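Local coordinates for protein hypoxanthine-guanine-xanthine phosphoribosyltransferase (Tritrichomonas foetus, PDB 1HGX) that salvages purine bases for the parasite by transferring the phosphoribosyl group of 5-phospho-alpha-D-ribose 1-diphosphate to hypoxanthine, guanine or xanthine, with magnesium as cofactor, at residues R23-F34 / I145-E153. Numbering follows the deposited sequence.
Sequences RIRELAAELTEF and IDYCGFVVE
In the type I phosphoribosyltransferase fold, the first helix of the chain, 17-35, packs against strand 147-152 of the central sheet, where R23 grips the corner at G149 and Y147 lies against L31. The strand lies beside and parallel to 125-130 and turns a corner at G149. R23 binds both carbonyls of this corner through one edge of its guanidinium: NE donates to G149 O (2.8 Å) in the carbonyl plane, on a lone pair, whereas NH2 reaches C148 O, also at 2.8 Å, tilted from that carbonyl's plane. CG of R23 stands anti to the backbone N (chi1 -171°), and a bend at chi2 turns the chain so that the guanidinium can meet these carbonyls edge-on. NH1 is salt-bridged to E26 OE1 one helical turn on, which fixes the rotation of the group further. L27 CD2 covers one face of the guanidinium off-centre, and L27 CD1 approaches G149 CA. R23 CG lies over one face of the F150 ring, 4.2 Å from its centroid, in a CH-pi contact, while CB touches CZ at the rim; F150 also stacks on Y15.

Further along the helix, L31 CD2 sits almost exactly above the middle of the Y147 ring, 3.5 Å from its centroid and 6° off the normal. The E30 carboxylate meets the CD1/CE1 edge of that ring, its plane turned 70° from the ring's, and F34 CB comes near Y147 OH. L27, buried, also touches F52 and L56 of helix 50-57. At the outer side, one water bridges the segments, donating to E30 OE2 (2.8 Å) and to D146 O (2.7 Å).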
ATOM      1  N   ARG A  23       6.423   2.982 -17.513  1.00 15.63           N
ATOM      2  CA  ARG A  23       7.631   2.523 -16.833  1.00 16.70           C
ATOM      3  C   ARG A  23       7.344   1.332 -15.912  1.00 16.38           C
ATOM      4  O   ARG A  23       8.119   0.376 -15.841  1.00 15.87           O
ATOM      5  CB  ARG A  23       8.242   3.662 -16.014  1.00 13.98           C
ATOM      6  CG  ARG A  23       9.617   3.331 -15.458  1.00 13.88           C
ATOM      7  CD  ARG A  23      10.625   3.169 -16.588  1.00 14.62           C
ATOM      8  NE  ARG A  23      11.911   2.697 -16.096  1.00 15.41           N
ATOM      9  CZ  ARG A  23      12.509   1.588 -16.509  1.00 16.30           C
ATOM     10  NH1 ARG A  23      11.941   0.826 -17.433  1.00 16.78           N
ATOM     11  NH2 ARG A  23      13.663   1.225 -15.969  1.00 15.07           N
ATOM     12  N   ILE A  24       6.239   1.412 -15.186  1.00 14.92           N
ATOM     13  CA  ILE A  24       5.847   0.341 -14.284  1.00 18.16           C
ATOM     14  C   ILE A  24       5.622  -0.960 -15.050  1.00 17.62           C
ATOM     15  O   ILE A  24       6.023  -2.027 -14.587  1.00 17.43           O
ATOM     16  CB  ILE A  24       4.595   0.741 -13.474  1.00 19.52           C
ATOM     17  CG1 ILE A  24       4.999   1.752 -12.400  1.00 20.28           C
ATOM     18  CG2 ILE A  24       3.928  -0.490 -12.839  1.00 21.69           C
ATOM     19  CD1 ILE A  24       3.874   2.163 -11.515  1.00 25.02           C
ATOM     20  N   ARG A  25       5.002  -0.882 -16.228  1.00 16.62           N
ATOM     21  CA  ARG A  25       4.772  -2.086 -17.020  1.00 16.68           C
ATOM     22  C   ARG A  25       6.113  -2.656 -17.443  1.00 15.93           C
ATOM     23  O   ARG A  25       6.294  -3.867 -17.440  1.00 16.40           O
ATOM     24  CB  ARG A  25       3.919  -1.791 -18.254  1.00 21.21           C
ATOM     25  CG  ARG A  25       2.460  -1.499 -17.948  1.00 27.96           C
ATOM     26  CD  ARG A  25       1.603  -1.508 -19.217  1.00 31.33           C
ATOM     27  NE  ARG A  25       1.926  -0.412 -20.129  1.00 37.33           N
ATOM     28  CZ  ARG A  25       1.332   0.781 -20.105  1.00 37.46           C
ATOM     29  NH1 ARG A  25       0.379   1.034 -19.219  1.00 41.18           N
ATOM     30  NH2 ARG A  25       1.700   1.726 -20.956  1.00 37.37           N
ATOM     31  N   GLU A  26       7.052  -1.778 -17.793  1.00 15.42           N
ATOM     32  CA  GLU A  26       8.396  -2.197 -18.207  1.00 16.17           C
ATOM     33  C   GLU A  26       9.135  -2.878 -17.055  1.00 18.29           C
ATOM     34  O   GLU A  26       9.774  -3.921 -17.243  1.00 15.54           O
ATOM     35  CB  GLU A  26       9.215  -0.994 -18.693  1.00 17.76           C
ATOM     36  CG  GLU A  26       8.680  -0.364 -19.970  1.00 16.24           C
ATOM     37  CD  GLU A  26       9.372   0.933 -20.344  1.00 19.77           C
ATOM     38  OE1 GLU A  26      10.067   1.532 -19.500  1.00 20.23           O
ATOM     39  OE2 GLU A  26       9.200   1.374 -21.492  1.00 23.31           O
ATOM     40  N   LEU A  27       9.053  -2.279 -15.868  1.00 18.15           N
ATOM     41  CA  LEU A  27       9.696  -2.835 -14.680  1.00 17.86           C
ATOM     42  C   LEU A  27       9.089  -4.184 -14.315  1.00 16.87           C
ATOM     43  O   LEU A  27       9.815  -5.141 -14.050  1.00 17.16           O
ATOM     44  CB  LEU A  27       9.584  -1.870 -13.497  1.00 13.43           C
ATOM     45  CG  LEU A  27      10.520  -0.660 -13.562  1.00 17.51           C
ATOM     46  CD1 LEU A  27      10.231   0.298 -12.416  1.00 16.39           C
ATOM     47  CD2 LEU A  27      11.968  -1.138 -13.535  1.00 14.52           C
ATOM     48  N   ALA A  28       7.762  -4.264 -14.331  1.00 13.95           N
ATOM     49  CA  ALA A  28       7.059  -5.501 -13.995  1.00 17.86           C
ATOM     50  C   ALA A  28       7.515  -6.640 -14.910  1.00 17.91           C
ATOM     51  O   ALA A  28       7.707  -7.765 -14.454  1.00 17.30           O
ATOM     52  CB  ALA A  28       5.553  -5.296 -14.094  1.00 15.80           C
ATOM     53  N   ALA A  29       7.733  -6.332 -16.186  1.00 16.50           N
ATOM     54  CA  ALA A  29       8.188  -7.329 -17.151  1.00 17.84           C
ATOM     55  C   ALA A  29       9.583  -7.785 -16.772  1.00 19.73           C
ATOM     56  O   ALA A  29       9.900  -8.976 -16.801  1.00 19.38           O
ATOM     57  CB  ALA A  29       8.205  -6.731 -18.545  1.00 18.44           C
ATOM     58  N   GLU A  30      10.417  -6.824 -16.400  1.00 19.55           N
ATOM     59  CA  GLU A  30      11.785  -7.119 -16.015  1.00 17.75           C
ATOM     60  C   GLU A  30      11.842  -7.957 -14.739  1.00 17.11           C
ATOM     61  O   GLU A  30      12.602  -8.925 -14.653  1.00 18.37           O
ATOM     62  CB  GLU A  30      12.552  -5.820 -15.822  1.00 19.88           C
ATOM     63  CG  GLU A  30      13.910  -5.861 -16.472  1.00 27.08           C
ATOM     64  CD  GLU A  30      14.838  -4.778 -15.974  1.00 29.23           C
ATOM     65  OE1 GLU A  30      14.382  -3.620 -15.816  1.00 29.79           O
ATOM     66  OE2 GLU A  30      16.027  -5.089 -15.741  1.00 32.13           O
ATOM     67  N   LEU A  31      11.015  -7.599 -13.764  1.00 15.22           N
ATOM     68  CA  LEU A  31      10.959  -8.319 -12.496  1.00 15.12           C
ATOM     69  C   LEU A  31      10.491  -9.759 -12.685  1.00 17.21           C
ATOM     70  O   LEU A  31      11.041 -10.677 -12.077  1.00 17.31           O
ATOM     71  CB  LEU A  31      10.032  -7.601 -11.516  1.00 12.21           C
ATOM     72  CG  LEU A  31      10.481  -6.199 -11.103  1.00 16.95           C
ATOM     73  CD1 LEU A  31       9.417  -5.525 -10.241  1.00 14.78           C
ATOM     74  CD2 LEU A  31      11.801  -6.289 -10.364  1.00 11.69           C
ATOM     75  N   THR A  32       9.475  -9.953 -13.526  1.00 18.59           N
ATOM     76  CA  THR A  32       8.922 -11.283 -13.800  1.00 18.10           C
ATOM     77  C   THR A  32      10.001 -12.248 -14.304  1.00 18.40           C
ATOM     78  O   THR A  32      10.054 -13.414 -13.911  1.00 19.69           O
ATOM     79  CB  THR A  32       7.786 -11.189 -14.831  1.00 12.74           C
ATOM     80  OG1 THR A  32       6.750 -10.347 -14.314  1.00 13.01           O
ATOM     81  CG2 THR A  32       7.212 -12.566 -15.118  1.00 14.25           C
ATOM     82  N   GLU A  33      10.876 -11.725 -15.151  1.00 19.33           N
ATOM     83  CA  GLU A  33      11.975 -12.476 -15.724  1.00 20.83           C
ATOM     84  C   GLU A  33      12.745 -13.203 -14.613  1.00 20.23           C
ATOM     85  O   GLU A  33      12.933 -14.417 -14.657  1.00 21.51           O
ATOM     86  CB  GLU A  33      12.907 -11.492 -16.429  1.00 25.91           C
ATOM     87  CG  GLU A  33      13.657 -12.046 -17.614  1.00 44.74           C
ATOM     88  CD  GLU A  33      12.859 -11.970 -18.904  1.00 52.91           C
ATOM     89  OE1 GLU A  33      11.911 -11.152 -18.982  1.00 57.26           O
ATOM     90  OE2 GLU A  33      13.190 -12.724 -19.847  1.00 56.36           O
ATOM     91  N   PHE A  34      13.102 -12.466 -13.568  1.00 17.68           N
ATOM     92  CA  PHE A  34      13.877 -13.017 -12.467  1.00 17.26           C
ATOM     93  C   PHE A  34      13.096 -13.663 -11.323  1.00 14.71           C
ATOM     94  O   PHE A  34      13.488 -14.717 -10.820  1.00 15.34           O
ATOM     95  CB  PHE A  34      14.796 -11.919 -11.909  1.00 17.77           C
ATOM     96  CG  PHE A  34      15.768 -12.396 -10.866  1.00 18.16           C
ATOM     97  CD1 PHE A  34      16.929 -13.068 -11.230  1.00 14.63           C
ATOM     98  CD2 PHE A  34      15.526 -12.162  -9.518  1.00 18.78           C
ATOM     99  CE1 PHE A  34      17.834 -13.502 -10.270  1.00 17.12           C
ATOM    100  CE2 PHE A  34      16.430 -12.594  -8.547  1.00 18.94           C
ATOM    101  CZ  PHE A  34      17.585 -13.264  -8.924  1.00 15.78           C
ATOM    102  N   ILE A 145      21.740  -0.461  -7.232  1.00 13.17           N
ATOM    103  CA  ILE A 145      20.329  -0.320  -7.613  1.00 13.16           C
ATOM    104  C   ILE A 145      20.090  -1.226  -8.807  1.00 14.41           C
ATOM    105  O   ILE A 145      20.603  -0.971  -9.890  1.00 15.36           O
ATOM    106  CB  ILE A 145      20.009   1.138  -7.998  1.00 14.67           C
ATOM    107  CG1 ILE A 145      20.328   2.056  -6.818  1.00 13.88           C
ATOM    108  CG2 ILE A 145      18.552   1.274  -8.447  1.00 11.00           C
ATOM    109  CD1 ILE A 145      20.216   3.531  -7.134  1.00 17.79           C
ATOM    110  N   ASP A 146      19.350  -2.310  -8.604  1.00 11.50           N
ATOM    111  CA  ASP A 146      19.099  -3.254  -9.679  1.00 10.94           C
ATOM    112  C   ASP A 146      18.004  -2.840 -10.640  1.00 12.42           C
ATOM    113  O   ASP A 146      18.087  -3.139 -11.823  1.00 13.80           O
ATOM    114  CB  ASP A 146      18.811  -4.626  -9.102  1.00 13.17           C
ATOM    115  CG  ASP A 146      19.845  -5.034  -8.102  1.00 16.54           C
ATOM    116  OD1 ASP A 146      20.901  -5.532  -8.528  1.00 17.38           O
ATOM    117  OD2 ASP A 146      19.629  -4.797  -6.895  1.00 17.89           O
ATOM    118  N   TYR A 147      16.962  -2.189 -10.134  1.00  9.33           N
ATOM    119  CA  TYR A 147      15.862  -1.745 -10.980  1.00  9.03           C
ATOM    120  C   TYR A 147      15.568  -0.326 -10.557  1.00  8.25           C
ATOM    121  O   TYR A 147      15.478  -0.051  -9.372  1.00 10.75           O
ATOM    122  CB  TYR A 147      14.623  -2.608 -10.750  1.00 10.82           C
ATOM    123  CG  TYR A 147      14.886  -4.081 -10.855  1.00 13.90           C
ATOM    124  CD1 TYR A 147      14.945  -4.716 -12.101  1.00 15.44           C
ATOM    125  CD2 TYR A 147      15.117  -4.843  -9.708  1.00 15.04           C
ATOM    126  CE1 TYR A 147      15.239  -6.075 -12.199  1.00 17.94           C
ATOM    127  CE2 TYR A 147      15.410  -6.198  -9.791  1.00 15.48           C
ATOM    128  CZ  TYR A 147      15.473  -6.810 -11.037  1.00 19.40           C
ATOM    129  OH  TYR A 147      15.791  -8.142 -11.120  1.00 16.74           O
ATOM    130  N   CYS A 148      15.431   0.571 -11.523  1.00  7.88           N
ATOM    131  CA  CYS A 148      15.165   1.973 -11.231  1.00  9.80           C
ATOM    132  C   CYS A 148      14.200   2.540 -12.251  1.00 10.68           C
ATOM    133  O   CYS A 148      14.384   2.346 -13.452  1.00 13.02           O
ATOM    134  CB  CYS A 148      16.470   2.780 -11.235  1.00 11.48           C
ATOM    135  SG  CYS A 148      16.292   4.571 -10.972  1.00 16.11           S
ATOM    136  N   GLY A 149      13.143   3.184 -11.767  1.00 11.91           N
ATOM    137  CA  GLY A 149      12.164   3.777 -12.656  1.00 10.81           C
ATOM    138  C   GLY A 149      12.688   4.980 -13.430  1.00 14.48           C
ATOM    139  O   GLY A 149      12.762   4.944 -14.658  1.00 14.26           O
ATOM    140  N   PHE A 150      13.097   6.024 -12.713  1.00 15.33           N
ATOM    141  CA  PHE A 150      13.576   7.261 -13.329  1.00 15.32           C
ATOM    142  C   PHE A 150      14.719   7.913 -12.549  1.00 17.54           C
ATOM    143  O   PHE A 150      14.800   7.803 -11.318  1.00 15.81           O
ATOM    144  CB  PHE A 150      12.458   8.319 -13.354  1.00 16.05           C
ATOM    145  CG  PHE A 150      11.131   7.828 -13.869  1.00 15.25           C
ATOM    146  CD1 PHE A 150      10.863   7.797 -15.233  1.00 16.85           C
ATOM    147  CD2 PHE A 150      10.135   7.445 -12.982  1.00 14.48           C
ATOM    148  CE1 PHE A 150       9.613   7.396 -15.704  1.00 14.39           C
ATOM    149  CE2 PHE A 150       8.890   7.044 -13.442  1.00 14.97           C
ATOM    150  CZ  PHE A 150       8.630   7.021 -14.806  1.00 15.40           C
ATOM    151  N   VAL A 151      15.573   8.633 -13.264  1.00 15.35           N
ATOM    152  CA  VAL A 151      16.643   9.376 -12.624  1.00 17.19           C
ATOM    153  C   VAL A 151      16.074  10.782 -12.564  1.00 21.60           C
ATOM    154  O   VAL A 151      15.647  11.342 -13.571  1.00 25.36           O
ATOM    155  CB  VAL A 151      17.939   9.325 -13.414  1.00 18.76           C
ATOM    156  CG1 VAL A 151      18.940  10.343 -12.853  1.00 14.96           C
ATOM    157  CG2 VAL A 151      18.516   7.914 -13.325  1.00 17.19           C
ATOM    158  N   VAL A 152      16.026  11.322 -11.360  1.00 23.03           N
ATOM    159  CA  VAL A 152      15.438  12.621 -11.105  1.00 24.07           C
ATOM    160  C   VAL A 152      16.499  13.679 -10.767  1.00 24.22           C
ATOM    161  O   VAL A 152      17.584  13.349 -10.301  1.00 21.15           O
ATOM    162  CB  VAL A 152      14.388  12.432  -9.977  1.00 24.48           C
ATOM    163  CG1 VAL A 152      14.839  13.045  -8.672  1.00 25.03           C
ATOM    164  CG2 VAL A 152      13.032  12.906 -10.425  1.00 29.39           C
ATOM    165  N   GLU A 153      16.207  14.946 -11.036  1.00 25.43           N
ATOM    166  CA  GLU A 153      17.177  15.994 -10.740  1.00 25.84           C
ATOM    167  C   GLU A 153      17.189  16.326  -9.262  1.00 25.67           C
ATOM    168  O   GLU A 153      16.248  16.003  -8.535  1.00 22.83           O
ATOM    169  CB  GLU A 153      16.905  17.248 -11.562  1.00 29.75           C
ATOM    170  CG  GLU A 153      15.496  17.776 -11.418  1.00 34.19           C
ATOM    171  CD  GLU A 153      15.200  18.845 -12.415  1.00 42.34           C
ATOM    172  OE1 GLU A 153      15.095  18.521 -13.621  1.00 43.01           O
ATOM    173  OE2 GLU A 153      15.073  20.005 -12.009  1.00 44.99           O
TER
HETATM  174  O   HOH W   1      17.178  -2.953 -14.364  1.00 43.05           O